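Local coordinates for threonine phosphate decarboxylase-like enzyme (Sulfurospirillum multivorans, PDB 6OUX), which catalyses the decarboxylation of L-serine O-phosphate to ethanolamine O-phosphate, a step of norcobamide biosynthesis, with pyridoxal phosphate as the expected cofactor, at residues 113-118 and 237-242. Residues are numbered along the deposited sequence; the frame is centred on the assembly and turned at random.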
# COMPACT_ATOMS: atom_id res chain seq x y z
N GLN A 113 -6.88 -11.37 3.96
CA GLN A 113 -6.48 -12.09 2.77
C GLN A 113 -5.09 -12.66 2.88
O GLN A 113 -4.92 -13.82 2.45
CB GLN A 113 -6.69 -11.19 1.52
CG GLN A 113 -8.20 -10.96 1.34
CD GLN A 113 -8.64 -9.88 0.35
OE1 GLN A 113 -9.84 -9.82 -0.03
NE2 GLN A 113 -7.72 -9.01 -0.06
N MET A 114 -4.13 -11.91 3.41
CA MET A 114 -2.76 -12.44 3.76
C MET A 114 -2.82 -13.60 4.74
O MET A 114 -2.23 -14.64 4.50
CB MET A 114 -1.85 -11.32 4.25
CG MET A 114 -0.48 -11.72 4.88
SD MET A 114 0.36 -10.39 5.80
CE MET A 114 -0.48 -10.60 7.37
N LEU A 115 -3.63 -13.48 5.81
CA LEU A 115 -3.84 -14.58 6.73
C LEU A 115 -4.40 -15.85 6.09
O LEU A 115 -3.92 -16.96 6.36
CB LEU A 115 -4.75 -14.13 7.89
CG LEU A 115 -4.15 -13.06 8.82
CD1 LEU A 115 -5.20 -12.58 9.81
CD2 LEU A 115 -2.93 -13.62 9.54
N LEU A 116 -5.40 -15.70 5.25
CA LEU A 116 -6.08 -16.86 4.70
C LEU A 116 -5.28 -17.54 3.60
O LEU A 116 -5.53 -18.72 3.30
CB LEU A 116 -7.47 -16.46 4.21
CG LEU A 116 -8.51 -16.03 5.25
CD1 LEU A 116 -9.83 -15.76 4.54
CD2 LEU A 116 -8.78 -17.01 6.36
N GLN A 117 -4.31 -16.84 3.01
CA GLN A 117 -3.45 -17.44 1.99
C GLN A 117 -2.33 -18.34 2.57
O GLN A 117 -1.54 -18.93 1.83
CB GLN A 117 -2.75 -16.33 1.19
CG GLN A 117 -3.57 -15.63 0.14
CD GLN A 117 -2.82 -14.42 -0.45
OE1 GLN A 117 -2.08 -13.72 0.25
NE2 GLN A 117 -3.00 -14.18 -1.74
N GLN A 118 -2.18 -18.39 3.86
CA GLN A 118 -1.04 -19.11 4.41
C GLN A 118 -1.35 -20.59 4.25
O GLN A 118 -2.53 -21.00 4.21
CB GLN A 118 -0.80 -18.72 5.88
CG GLN A 118 -0.67 -17.21 6.13
CD GLN A 118 0.53 -16.56 5.44
OE1 GLN A 118 0.42 -15.85 4.38
NE2 GLN A 118 1.68 -16.76 6.03
N ILE A 237 -6.98 -13.58 16.78
CA ILE A 237 -6.37 -12.55 15.96
C ILE A 237 -7.38 -11.43 15.76
O ILE A 237 -8.52 -11.68 15.34
CB ILE A 237 -5.93 -13.09 14.62
CG1 ILE A 237 -4.79 -14.07 14.81
CG2 ILE A 237 -5.46 -11.98 13.69
CD1 ILE A 237 -4.55 -15.02 13.66
N ILE A 238 -6.98 -10.22 16.17
CA ILE A 238 -7.83 -9.05 15.98
C ILE A 238 -7.38 -8.32 14.74
O ILE A 238 -6.18 -8.06 14.54
CB ILE A 238 -7.77 -8.09 17.20
CG1 ILE A 238 -8.18 -8.80 18.48
CG2 ILE A 238 -8.62 -6.84 16.96
CD1 ILE A 238 -9.61 -9.34 18.49
N VAL A 239 -8.33 -7.94 13.89
CA VAL A 239 -7.99 -7.12 12.75
C VAL A 239 -8.88 -5.88 12.74
O VAL A 239 -10.07 -5.99 13.04
CB VAL A 239 -8.21 -7.90 11.42
CG1 VAL A 239 -7.83 -7.03 10.27
CG2 VAL A 239 -7.40 -9.16 11.34
N LYS A 240 -8.34 -4.73 12.35
CA LYS A 240 -9.10 -3.45 12.44
C LYS A 240 -8.58 -2.44 11.42
O LYS A 240 -7.39 -2.16 11.37
CB LYS A 240 -9.05 -2.88 13.87
CG LYS A 240 -9.83 -1.60 14.01
CD LYS A 240 -10.22 -1.24 15.43
CE LYS A 240 -11.11 -0.02 15.41
NZ LYS A 240 -10.34 1.10 14.82
N SER A 241 -9.50 -1.91 10.63
CA SER A 241 -9.24 -0.80 9.78
C SER A 241 -8.93 0.41 10.64
O SER A 241 -9.47 0.56 11.72
CB SER A 241 -10.41 -0.57 8.84
OG SER A 241 -10.23 0.67 8.18
N LEU A 242 -8.02 1.23 10.19
CA LEU A 242 -7.92 2.60 10.72
C LEU A 242 -8.55 3.66 9.81
O LEU A 242 -8.62 4.82 10.21
CB LEU A 242 -6.48 2.97 11.03
CG LEU A 242 -5.82 2.13 12.12
CD1 LEU A 242 -4.31 2.39 12.11
CD2 LEU A 242 -6.42 2.46 13.48
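Leu115, on helix 108-116, reaches to strand 236-241, where one of its methyls, CD1, meets the side chains of Ile237 and Val239. The closer approach is to the gamma methyl of Ile237, with Leu115 CD1 3.9 Å from Ile237 CG2; the two side chains run past each other in opposite directions. In Ile237, with CG1 beside the backbone N (chi1 -67°), the other branch, CG2, is anti to that N and is the one that meets the leucine. Two residues further along, Val239 adds a looser touch, 4.3 Å from its CG2 to Leu115 CD1. Ile237 and Val239 alternate with Ile238, whose side chain lies on the other face of the strand. Helix 108-116 thus packs on one face of the mixed seven-stranded sheet of the large domain, as expected for this aminotransferase-type fold of PLP enzymes. In that sheet strand 236-241 runs parallel to strand 204-208 and antiparallel to strand 254-257. The apolar layer continues beyond the three residues: Leu115 and Val239 both touch Ile206 of the neighbouring strand, and Val239 also rests on Ala108 and Ile112 of helix 108-116. The side chain of Val239 lies about 12 Å from that of Asn181, a probable binding residue for O-phospho-L-serine.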